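Local coordinates for DNA mismatch repair protein MUTS (Thermus aquaticus, PDB 1EWQ) that recognises mismatched bases in DNA and, with a weak ATPase activity, takes part in DNA mismatch repair, at residues G371-S376 against R518-I523; S355-P360 against P377-L382. All coordinates share one frame; numbering follows the deposited sequence.

Interaction 1: residues G371-S376 against R518-I523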
ATOM      1  N   GLY C 371     -17.872   1.196 -43.057  1.00 47.99           N
ATOM      2  CA  GLY C 371     -18.884   2.168 -42.686  1.00 46.65           C
ATOM      3  C   GLY C 371     -18.317   3.344 -41.918  1.00 45.64           C
ATOM      4  O   GLY C 371     -19.060   4.158 -41.378  1.00 45.47           O
ATOM      5  N   LEU C 372     -16.993   3.431 -41.861  1.00 44.86           N
ATOM      6  CA  LEU C 372     -16.342   4.526 -41.158  1.00 43.80           C
ATOM      7  C   LEU C 372     -16.815   5.854 -41.717  1.00 43.16           C
ATOM      8  O   LEU C 372     -16.807   6.071 -42.929  1.00 42.93           O
ATOM      9  CB  LEU C 372     -14.823   4.425 -41.287  1.00 43.68           C
ATOM     10  CG  LEU C 372     -14.121   3.480 -40.311  1.00 43.87           C
ATOM     11  CD1 LEU C 372     -12.639   3.391 -40.665  1.00 44.07           C
ATOM     12  CD2 LEU C 372     -14.295   3.984 -38.882  1.00 43.51           C
ATOM     13  N   PRO C 373     -17.253   6.758 -40.835  1.00 42.71           N
ATOM     14  CA  PRO C 373     -17.744   8.093 -41.196  1.00 42.23           C
ATOM     15  C   PRO C 373     -16.672   8.955 -41.852  1.00 41.69           C
ATOM     16  O   PRO C 373     -15.493   8.846 -41.520  1.00 41.39           O
ATOM     17  CB  PRO C 373     -18.171   8.680 -39.854  1.00 42.36           C
ATOM     18  CG  PRO C 373     -18.536   7.464 -39.048  1.00 42.66           C
ATOM     19  CD  PRO C 373     -17.441   6.499 -39.398  1.00 42.59           C
ATOM     20  N   ASP C 374     -17.083   9.799 -42.793  1.00 41.26           N
ATOM     21  CA  ASP C 374     -16.147  10.712 -43.438  1.00 41.16           C
ATOM     22  C   ASP C 374     -16.244  12.005 -42.642  1.00 40.98           C
ATOM     23  O   ASP C 374     -17.293  12.650 -42.614  1.00 40.93           O
ATOM     24  CB  ASP C 374     -16.522  10.989 -44.895  1.00 41.34           C
ATOM     25  CG  ASP C 374     -15.563  11.975 -45.570  1.00 41.78           C
ATOM     26  OD1 ASP C 374     -15.788  12.316 -46.752  1.00 41.87           O
ATOM     27  OD2 ASP C 374     -14.580  12.412 -44.926  1.00 41.38           O
ATOM     28  N   LEU C 375     -15.153  12.368 -41.984  1.00 40.61           N
ATOM     29  CA  LEU C 375     -15.116  13.570 -41.173  1.00 40.63           C
ATOM     30  C   LEU C 375     -14.028  14.520 -41.653  1.00 40.75           C
ATOM     31  O   LEU C 375     -13.566  15.379 -40.902  1.00 40.33           O
ATOM     32  CB  LEU C 375     -14.873  13.186 -39.713  1.00 40.52           C
ATOM     33  CG  LEU C 375     -16.039  12.453 -39.046  1.00 40.50           C
ATOM     34  CD1 LEU C 375     -15.603  11.817 -37.743  1.00 40.37           C
ATOM     35  CD2 LEU C 375     -17.162  13.439 -38.821  1.00 40.38           C
ATOM     36  N   SER C 376     -13.617  14.369 -42.909  1.00 41.09           N
ATOM     37  CA  SER C 376     -12.570  15.229 -43.445  1.00 41.45           C
ATOM     38  C   SER C 376     -12.933  16.706 -43.304  1.00 41.28           C
ATOM     39  O   SER C 376     -12.064  17.532 -43.046  1.00 41.38           O
ATOM     40  CB  SER C 376     -12.262  14.878 -44.909  1.00 41.63           C
ATOM     41  OG  SER C 376     -13.421  14.906 -45.712  1.00 42.54           O
ATOM     42  N   ARG C 518     -18.651   9.009 -32.053  1.00 28.69           N
ATOM     43  CA  ARG C 518     -18.988   7.790 -31.322  1.00 28.99           C
ATOM     44  C   ARG C 518     -19.023   6.594 -32.278  1.00 29.26           C
ATOM     45  O   ARG C 518     -18.435   5.549 -32.014  1.00 29.07           O
ATOM     46  CB  ARG C 518     -20.349   7.929 -30.644  1.00 28.38           C
ATOM     47  CG  ARG C 518     -20.381   8.915 -29.486  1.00 28.39           C
ATOM     48  CD  ARG C 518     -21.762   8.957 -28.807  1.00 27.82           C
ATOM     49  NE  ARG C 518     -21.729   9.780 -27.605  1.00 27.38           N
ATOM     50  CZ  ARG C 518     -21.209   9.383 -26.449  1.00 28.00           C
ATOM     51  NH1 ARG C 518     -20.686   8.160 -26.325  1.00 27.47           N
ATOM     52  NH2 ARG C 518     -21.190  10.217 -25.415  1.00 27.99           N
ATOM     53  N   GLU C 519     -19.730   6.774 -33.385  1.00 29.67           N
ATOM     54  CA  GLU C 519     -19.885   5.762 -34.423  1.00 30.23           C
ATOM     55  C   GLU C 519     -18.533   5.278 -34.948  1.00 29.73           C
ATOM     56  O   GLU C 519     -18.303   4.074 -35.069  1.00 29.15           O
ATOM     57  CB  GLU C 519     -20.738   6.360 -35.551  1.00 31.84           C
ATOM     58  CG  GLU C 519     -20.692   5.648 -36.879  1.00 34.56           C
ATOM     59  CD  GLU C 519     -21.744   6.184 -37.845  1.00 36.50           C
ATOM     60  OE1 GLU C 519     -21.967   7.426 -37.881  1.00 37.43           O
ATOM     61  OE2 GLU C 519     -22.347   5.360 -38.575  1.00 37.51           O
ATOM     62  N   ALA C 520     -17.637   6.216 -35.253  1.00 29.65           N
ATOM     63  CA  ALA C 520     -16.308   5.859 -35.738  1.00 29.43           C
ATOM     64  C   ALA C 520     -15.587   5.105 -34.619  1.00 29.67           C
ATOM     65  O   ALA C 520     -14.808   4.183 -34.864  1.00 29.83           O
ATOM     66  CB  ALA C 520     -15.532   7.113 -36.105  1.00 29.12           C
ATOM     67  N   ALA C 521     -15.859   5.505 -33.383  1.00 29.50           N
ATOM     68  CA  ALA C 521     -15.246   4.868 -32.229  1.00 29.65           C
ATOM     69  C   ALA C 521     -15.715   3.427 -32.037  1.00 29.64           C
ATOM     70  O   ALA C 521     -14.909   2.562 -31.682  1.00 29.87           O
ATOM     71  CB  ALA C 521     -15.526   5.687 -30.964  1.00 29.79           C
ATOM     72  N   ARG C 522     -17.001   3.158 -32.267  1.00 29.39           N
ATOM     73  CA  ARG C 522     -17.526   1.793 -32.103  1.00 29.81           C
ATOM     74  C   ARG C 522     -16.922   0.840 -33.127  1.00 29.33           C
ATOM     75  O   ARG C 522     -16.472  -0.254 -32.787  1.00 29.22           O
ATOM     76  CB  ARG C 522     -19.054   1.744 -32.254  1.00 30.35           C
ATOM     77  CG  ARG C 522     -19.792   2.747 -31.420  1.00 32.06           C
ATOM     78  CD  ARG C 522     -21.302   2.489 -31.409  1.00 33.04           C
ATOM     79  NE  ARG C 522     -22.004   3.617 -30.789  1.00 33.16           N
ATOM     80  CZ  ARG C 522     -22.576   4.604 -31.470  1.00 32.91           C
ATOM     81  NH1 ARG C 522     -22.542   4.604 -32.794  1.00 32.92           N
ATOM     82  NH2 ARG C 522     -23.168   5.599 -30.826  1.00 33.25           N
ATOM     83  N   ILE C 523     -16.928   1.269 -34.385  1.00 28.84           N
ATOM     84  CA  ILE C 523     -16.393   0.475 -35.482  1.00 28.39           C
ATOM     85  C   ILE C 523     -14.929   0.133 -35.248  1.00 28.24           C
ATOM     86  O   ILE C 523     -14.535  -1.032 -35.283  1.00 28.32           O
ATOM     87  CB  ILE C 523     -16.534   1.237 -36.819  1.00 28.66           C
ATOM     88  CG1 ILE C 523     -18.016   1.364 -37.176  1.00 28.88           C
ATOM     89  CG2 ILE C 523     -15.765   0.521 -37.915  1.00 28.71           C
ATOM     90  CD1 ILE C 523     -18.307   2.244 -38.390  1.00 29.52           C
TER
HETATM   91  O   HOH W   1     -21.686   3.619 -40.159  1.00 41.21           O
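The carbonyl oxygen of G371 is met from two quarters: an ordered water donates to O of G371 at 2.9 Å, and the CD1 methyl of I523 lies 3.6 Å from that same O. The water also lies beside OE2 of E519, but so close to it that this half of the bridge is doubtful. G371 sits at a positive phi (90°), where a CB would press on the carbonyl oxygen of V370 and come up close to CD1 of I523. P373 sets CG and CD of its ring against the helix. Its CG is 3.6 Å from CG of E519, while its CD rests 3.9 Å from CB of A520. With CG anti to the backbone N (chi1 163°) and the chain extended beyond it, E519 passes the proline ring at a slant, CG and OE1 both close to P373 CG. L372 closes the other part of the contact: its CD2 lies 3.9 Å from CG2 of I523, the two side chains crossing at a slant, and it reaches on to L359 and L524. This is an irregular connection between helices 346-366 and 376-385 laid against helix 514-540, inside MutS domain III. Elsewhere on helix 514-540, R518 forms a salt bridge with E340 and A521 packs on L332 and E333. Farther along the connection D374 makes an Asx turn. Its OD2 accepts from OG of S376 at 2.9 Å on the syn side and from the backbone N of S376 at 3.0 Å on the anti side, the latter nearly straight at 168°. Both donors stand off the same face of the carboxylate. The turn joins D374 to the start of helix 376-385; between them L375, at the N-cap position, packs on L356, L359 and L517.

Interaction 2: residues S355-P360 against P377-L382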
ATOM      1  N   SER C 355      -6.467  12.154 -34.663  1.00 35.76           N
ATOM      2  CA  SER C 355      -7.262  10.955 -34.913  1.00 35.81           C
ATOM      3  C   SER C 355      -8.019  11.016 -36.238  1.00 36.03           C
ATOM      4  O   SER C 355      -8.120  10.016 -36.950  1.00 36.14           O
ATOM      5  CB  SER C 355      -8.255  10.738 -33.772  1.00 35.23           C
ATOM      6  OG  SER C 355      -7.572  10.561 -32.549  1.00 34.45           O
ATOM      7  N   LEU C 356      -8.554  12.184 -36.566  1.00 36.24           N
ATOM      8  CA  LEU C 356      -9.297  12.333 -37.806  1.00 36.77           C
ATOM      9  C   LEU C 356      -8.393  12.272 -39.038  1.00 37.45           C
ATOM     10  O   LEU C 356      -8.869  12.049 -40.152  1.00 37.76           O
ATOM     11  CB  LEU C 356     -10.092  13.641 -37.796  1.00 36.15           C
ATOM     12  CG  LEU C 356     -11.187  13.736 -36.727  1.00 35.72           C
ATOM     13  CD1 LEU C 356     -11.970  15.017 -36.922  1.00 35.35           C
ATOM     14  CD2 LEU C 356     -12.115  12.526 -36.808  1.00 34.92           C
ATOM     15  N   GLN C 357      -7.092  12.472 -38.840  1.00 38.03           N
ATOM     16  CA  GLN C 357      -6.134  12.402 -39.943  1.00 38.55           C
ATOM     17  C   GLN C 357      -5.763  10.938 -40.172  1.00 38.63           C
ATOM     18  O   GLN C 357      -5.316  10.553 -41.249  1.00 38.30           O
ATOM     19  CB  GLN C 357      -4.881  13.225 -39.616  1.00 38.96           C
ATOM     20  CG  GLN C 357      -5.168  14.715 -39.445  1.00 39.58           C
ATOM     21  CD  GLN C 357      -3.938  15.534 -39.087  1.00 39.70           C
ATOM     22  OE1 GLN C 357      -3.219  15.219 -38.137  1.00 39.51           O
ATOM     23  NE2 GLN C 357      -3.705  16.604 -39.840  1.00 39.81           N
ATOM     24  N   ILE C 358      -5.966  10.125 -39.144  1.00 39.09           N
ATOM     25  CA  ILE C 358      -5.672   8.699 -39.211  1.00 39.71           C
ATOM     26  C   ILE C 358      -6.835   7.981 -39.892  1.00 40.02           C
ATOM     27  O   ILE C 358      -6.646   7.045 -40.670  1.00 39.79           O
ATOM     28  CB  ILE C 358      -5.503   8.113 -37.790  1.00 39.93           C
ATOM     29  CG1 ILE C 358      -4.266   8.721 -37.129  1.00 40.06           C
ATOM     30  CG2 ILE C 358      -5.426   6.584 -37.845  1.00 39.70           C
ATOM     31  CD1 ILE C 358      -4.147   8.385 -35.664  1.00 40.26           C
ATOM     32  N   LEU C 359      -8.037   8.455 -39.595  1.00 40.54           N
ATOM     33  CA  LEU C 359      -9.271   7.885 -40.114  1.00 41.35           C
ATOM     34  C   LEU C 359      -9.241   7.558 -41.604  1.00 41.90           C
ATOM     35  O   LEU C 359      -9.543   6.436 -41.995  1.00 42.01           O
ATOM     36  CB  LEU C 359     -10.436   8.820 -39.795  1.00 41.13           C
ATOM     37  CG  LEU C 359     -11.790   8.141 -39.629  1.00 41.47           C
ATOM     38  CD1 LEU C 359     -11.674   7.029 -38.588  1.00 41.28           C
ATOM     39  CD2 LEU C 359     -12.831   9.178 -39.212  1.00 41.29           C
ATOM     40  N   PRO C 360      -8.885   8.534 -42.457  1.00 42.61           N
ATOM     41  CA  PRO C 360      -8.836   8.272 -43.899  1.00 43.03           C
ATOM     42  C   PRO C 360      -7.831   7.192 -44.301  1.00 43.63           C
ATOM     43  O   PRO C 360      -8.032   6.491 -45.288  1.00 43.68           O
ATOM     44  CB  PRO C 360      -8.505   9.640 -44.489  1.00 42.90           C
ATOM     45  CG  PRO C 360      -7.800  10.341 -43.374  1.00 42.91           C
ATOM     46  CD  PRO C 360      -8.593   9.948 -42.172  1.00 42.55           C
ATOM     47  N   PRO C 377     -14.220  17.060 -43.453  1.00 41.34           N
ATOM     48  CA  PRO C 377     -14.527  18.488 -43.304  1.00 41.25           C
ATOM     49  C   PRO C 377     -14.204  19.055 -41.911  1.00 41.13           C
ATOM     50  O   PRO C 377     -13.748  20.191 -41.797  1.00 40.78           O
ATOM     51  CB  PRO C 377     -16.015  18.570 -43.672  1.00 41.20           C
ATOM     52  CG  PRO C 377     -16.524  17.189 -43.430  1.00 41.64           C
ATOM     53  CD  PRO C 377     -15.406  16.308 -43.895  1.00 41.29           C
ATOM     54  N   LEU C 378     -14.424  18.263 -40.865  1.00 41.08           N
ATOM     55  CA  LEU C 378     -14.135  18.689 -39.491  1.00 41.24           C
ATOM     56  C   LEU C 378     -12.613  18.723 -39.317  1.00 41.52           C
ATOM     57  O   LEU C 378     -12.052  19.624 -38.684  1.00 41.14           O
ATOM     58  CB  LEU C 378     -14.735  17.692 -38.491  1.00 41.20           C
ATOM     59  CG  LEU C 378     -14.954  18.096 -37.024  1.00 41.32           C
ATOM     60  CD1 LEU C 378     -14.969  16.845 -36.163  1.00 40.83           C
ATOM     61  CD2 LEU C 378     -13.866  19.026 -36.545  1.00 41.62           C
ATOM     62  N   LYS C 379     -11.957  17.720 -39.891  1.00 42.06           N
ATOM     63  CA  LYS C 379     -10.508  17.582 -39.839  1.00 42.31           C
ATOM     64  C   LYS C 379      -9.843  18.831 -40.416  1.00 42.65           C
ATOM     65  O   LYS C 379      -8.926  19.397 -39.824  1.00 42.44           O
ATOM     66  CB  LYS C 379     -10.094  16.349 -40.648  1.00 42.35           C
ATOM     67  CG  LYS C 379      -8.628  15.971 -40.546  1.00 42.63           C
ATOM     68  CD  LYS C 379      -8.288  14.819 -41.491  1.00 42.97           C
ATOM     69  CE  LYS C 379      -7.997  15.289 -42.914  1.00 43.38           C
ATOM     70  NZ  LYS C 379      -9.110  16.040 -43.563  1.00 43.51           N
ATOM     71  N   GLU C 380     -10.322  19.260 -41.578  1.00 43.31           N
ATOM     72  CA  GLU C 380      -9.774  20.428 -42.255  1.00 44.05           C
ATOM     73  C   GLU C 380      -9.933  21.705 -41.439  1.00 44.18           C
ATOM     74  O   GLU C 380      -9.000  22.510 -41.363  1.00 44.23           O
ATOM     75  CB  GLU C 380     -10.440  20.608 -43.623  1.00 44.66           C
ATOM     76  CG  GLU C 380     -10.266  19.423 -44.561  1.00 45.56           C
ATOM     77  CD  GLU C 380     -11.027  19.598 -45.861  1.00 46.27           C
ATOM     78  OE1 GLU C 380     -12.216  19.994 -45.813  1.00 46.76           O
ATOM     79  OE2 GLU C 380     -10.439  19.332 -46.933  1.00 46.36           O
ATOM     80  N   GLU C 381     -11.110  21.899 -40.846  1.00 44.06           N
ATOM     81  CA  GLU C 381     -11.354  23.091 -40.036  1.00 44.12           C
ATOM     82  C   GLU C 381     -10.402  23.085 -38.845  1.00 43.66           C
ATOM     83  O   GLU C 381      -9.857  24.124 -38.477  1.00 43.55           O
ATOM     84  CB  GLU C 381     -12.802  23.138 -39.530  1.00 44.76           C
ATOM     85  CG  GLU C 381     -13.875  23.269 -40.609  1.00 45.82           C
ATOM     86  CD  GLU C 381     -15.232  23.675 -40.034  1.00 46.62           C
ATOM     87  OE1 GLU C 381     -15.350  24.836 -39.579  1.00 47.19           O
ATOM     88  OE2 GLU C 381     -16.173  22.841 -40.022  1.00 46.78           O
ATOM     89  N   LEU C 382     -10.203  21.911 -38.249  1.00 43.16           N
ATOM     90  CA  LEU C 382      -9.305  21.781 -37.110  1.00 42.91           C
ATOM     91  C   LEU C 382      -7.883  22.082 -37.560  1.00 43.11           C
ATOM     92  O   LEU C 382      -7.163  22.849 -36.913  1.00 42.92           O
ATOM     93  CB  LEU C 382      -9.383  20.370 -36.511  1.00 42.53           C
ATOM     94  CG  LEU C 382     -10.629  20.013 -35.690  1.00 42.20           C
ATOM     95  CD1 LEU C 382     -10.508  18.603 -35.139  1.00 41.87           C
ATOM     96  CD2 LEU C 382     -10.782  20.999 -34.547  1.00 42.15           C
TER
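A helix-loop-helix pair within MutS domain III brings helix 346-366 against helix 376-385, and the contact falls where the two short segments pass 9.4 Å apart at their axes, running roughly antiparallel with 139° between their directions. L356 points toward the second helix. Its CD1 methyl meets CD1 of L378 at 3.6 Å, the two side chains crossing at about a right angle, and the same methyl lies 4.3 Å from CD1 of L382. L382 carries on to L352 and R353, so the leucine contacts continue back along helix 346-366. The rest of the contact belongs to the aliphatic part of K379. CB and CG of K379 rest on CB of L356, and the Q357 side chain crosses that of K379 at about a right angle, its CG 3.7 Å from K379 CD. Where the lysine goes next follows from its torsions: CG stands anti to the backbone N (chi1 -173°), which carries the chain across to the first helix, and bends at chi3 (84°) and chi4 then fold its end back toward its own helix. There NZ makes a weak hydrogen bond to O of S376 and a long, weak ion pair with E383. Replacing K379 by an alanine would probably open a gap beside L356 and Q357 and leave E383 without this distant positive charge. Around the pair, E381 forms a salt bridge with R509, and OG of S355 is bonded to O of A351 and N of A330. Helix 346-366 is kinked at P360, whose nitrogen has no hydrogen to give to the preceding turn. O of L356, one turn before that proline, is instead approached by a methylene of the lysine, with K379 CD only 3.1 Å away.

Overall arrangement
From the N terminus the chain first lays down 355-360 on helix 346-366, then runs through 371-376 and straight on into 377-382. Interaction 2 therefore closes a short loop of 16 residues. Interaction 1 closes a far longer one of 141, taking in helix 376-385, helices 406-433 and 479-511 and the four-stranded antiparallel sheet between them, before helix 514-540 returns. The segments alternate, so the two closures cross instead of nesting. Their centres are 11 Å apart and they touch, O of P373 lying 3.5 Å from CD2 of L359. Together they tie three helices of MutS domain III around one connection.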